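Local coordinates for centrosomal P4.1-associated protein (Danio rerio, PDB 4LD1), which probably binds tubulin and other protein partners and, through this C-terminal G-box domain, has been suggested to contribute to centriole architecture and elongation, at residues 29-33 / 34-38. Numbering follows the deposited sequence.
Sequences ELSAD and GQTVK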
loop_
_atom_site.group_PDB
_atom_site.type_symbol
_atom_site.label_atom_id
_atom_site.label_comp_id
_atom_site.label_asym_id
_atom_site.label_seq_id
_atom_site.Cartn_x
_atom_site.Cartn_y
_atom_site.Cartn_z
ATOM N N GLU A 29 -21.244 -7.355 -21.528
ATOM C CA GLU A 29 -22.514 -7.379 -20.821
ATOM C C GLU A 29 -22.839 -5.951 -20.433
ATOM O O GLU A 29 -21.993 -5.253 -19.848
ATOM C CB GLU A 29 -22.427 -8.254 -19.571
ATOM C CG GLU A 29 -22.088 -9.697 -19.885
ATOM C CD GLU A 29 -21.824 -10.525 -18.644
ATOM O OE1 GLU A 29 -21.651 -11.758 -18.770
ATOM O OE2 GLU A 29 -21.789 -9.943 -17.547
ATOM N N LEU A 30 -24.058 -5.523 -20.761
ATOM C CA LEU A 30 -24.532 -4.195 -20.433
ATOM C C LEU A 30 -25.803 -4.318 -19.629
ATOM O O LEU A 30 -26.729 -5.016 -20.037
ATOM C CB LEU A 30 -24.776 -3.393 -21.711
ATOM C CG LEU A 30 -23.577 -3.303 -22.663
ATOM C CD1 LEU A 30 -23.684 -4.328 -23.780
ATOM C CD2 LEU A 30 -23.427 -1.905 -23.238
ATOM N N SER A 31 -25.882 -3.636 -18.499
ATOM C CA SER A 31 -27.105 -3.617 -17.705
ATOM C C SER A 31 -28.177 -2.865 -18.464
ATOM O O SER A 31 -27.866 -2.085 -19.366
ATOM C CB SER A 31 -26.861 -2.934 -16.356
ATOM O OG SER A 31 -26.455 -1.587 -16.534
ATOM N N ALA A 32 -29.433 -3.101 -18.097
ATOM C CA ALA A 32 -30.560 -2.436 -18.742
ATOM C C ALA A 32 -30.420 -0.911 -18.720
ATOM O O ALA A 32 -30.711 -0.239 -19.708
ATOM C CB ALA A 32 -31.878 -2.852 -18.071
ATOM N N ASP A 33 -29.959 -0.364 -17.598
ATOM C CA ASP A 33 -29.841 1.090 -17.471
ATOM C C ASP A 33 -28.528 1.622 -18.043
ATOM O O ASP A 33 -28.333 2.837 -18.134
ATOM C CB ASP A 33 -30.031 1.552 -16.014
ATOM C CG ASP A 33 -28.950 1.045 -15.071
ATOM O OD1 ASP A 33 -27.939 0.483 -15.524
ATOM O OD2 ASP A 33 -29.112 1.228 -13.851
ATOM N N GLY A 34 -27.637 0.707 -18.427
ATOM C CA GLY A 34 -26.392 1.066 -19.082
ATOM C C GLY A 34 -25.313 1.551 -18.132
ATOM O O GLY A 34 -24.231 1.953 -18.571
ATOM N N GLN A 35 -25.597 1.506 -16.832
ATOM C CA GLN A 35 -24.689 2.046 -15.826
ATOM C C GLN A 35 -23.612 1.057 -15.426
ATOM O O GLN A 35 -22.627 1.429 -14.799
ATOM C CB GLN A 35 -25.477 2.456 -14.584
ATOM C CG GLN A 35 -26.437 3.608 -14.826
ATOM C CD GLN A 35 -25.905 4.909 -14.276
ATOM O OE1 GLN A 35 -25.452 5.777 -15.023
ATOM N NE2 GLN A 35 -25.946 5.050 -12.954
ATOM N N THR A 36 -23.827 -0.207 -15.770
ATOM C CA THR A 36 -22.840 -1.251 -15.563
ATOM C C THR A 36 -22.517 -1.861 -16.918
ATOM O O THR A 36 -23.412 -2.293 -17.640
ATOM C CB THR A 36 -23.335 -2.357 -14.606
ATOM O OG1 THR A 36 -23.880 -1.776 -13.407
ATOM C CG2 THR A 36 -22.196 -3.275 -14.228
ATOM N N VAL A 37 -21.237 -1.846 -17.267
ATOM C CA VAL A 37 -20.743 -2.450 -18.494
ATOM C C VAL A 37 -19.524 -3.278 -18.158
ATOM O O VAL A 37 -18.590 -2.789 -17.506
ATOM C CB VAL A 37 -20.333 -1.397 -19.533
ATOM C CG1 VAL A 37 -19.733 -2.070 -20.773
ATOM C CG2 VAL A 37 -21.525 -0.534 -19.901
ATOM N N LYS A 38 -19.531 -4.520 -18.590
ATOM C CA LYS A 38 -18.408 -5.420 -18.367
ATOM C C LYS A 38 -17.958 -5.948 -19.703
ATOM O O LYS A 38 -18.751 -6.562 -20.415
ATOM C CB LYS A 38 -18.814 -6.577 -17.462
ATOM C CG LYS A 38 -17.668 -7.496 -17.094
ATOM C CD LYS A 38 -18.137 -8.609 -16.197
ATOM C CE LYS A 38 -16.997 -9.513 -15.782
ATOM N NZ LYS A 38 -17.480 -10.619 -14.935
HETATM O O HOH W 1 -19.921 -11.906 -16.210
HETATM O O HOH W 2 -26.519 -0.892 -13.505
#
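Carboxylate oxygen OD1 of Asp33 gathers three donors in the turn of the beta hairpin formed by strands 27-30 and 37-40, one of the series of hairpins along the elongated G-box domain. The hydroxyl OG of Ser31 gives it a hydrogen bond of 2.7 Å, arriving nearly in line with the C-O bond. From the other face of the carboxylate the backbone N of Gln35 reaches OD1 at 2.9 Å, well above the plane. A water is the third donor, and the same molecule lies 2.8 Å from OG1 of Thr36. With its CG lodged between the backbone N and the carbonyl carbon (chi1 64°), Asp33 folds back over the turn it belongs to.

Ser31 works in both directions: while OG donates to Asp33, it accepts the backbone N-H of Thr36 at 3.1 Å. The backbone amides of Gln35 and Thr36, just past the turn, are thus held by side chains of two turn residues, Asp33 and Ser31, and the serine hydroxyl links the two grips. The bend itself is a type I turn closed by a hydrogen bond from Gly34 N to Ser31 O, the nitrogen standing well above the carbonyl plane. Gly34 then adopts positive phi (79°), a backbone conformation that glycine tolerates easily.

Beyond the turn, along the strands, the antiparallel ladder takes over. Ser31 N bonds Thr36 O, and Glu29 and Lys38 exchange a nearly straight pair of backbone bonds. Leu30 and Val37 form the intervening non-hydrogen-bonded pair, their side chains running together on one face, where Leu30 also touches Arg18 and Val20 of the preceding strand. On the opposite face Glu29 and Lys38 lie alongside each other, both extended; their charged ends remain 5.1 Å apart (OE2 to NZ), and one water spans the gap, donating to Glu29 OE2 and accepting from Lys38 NZ.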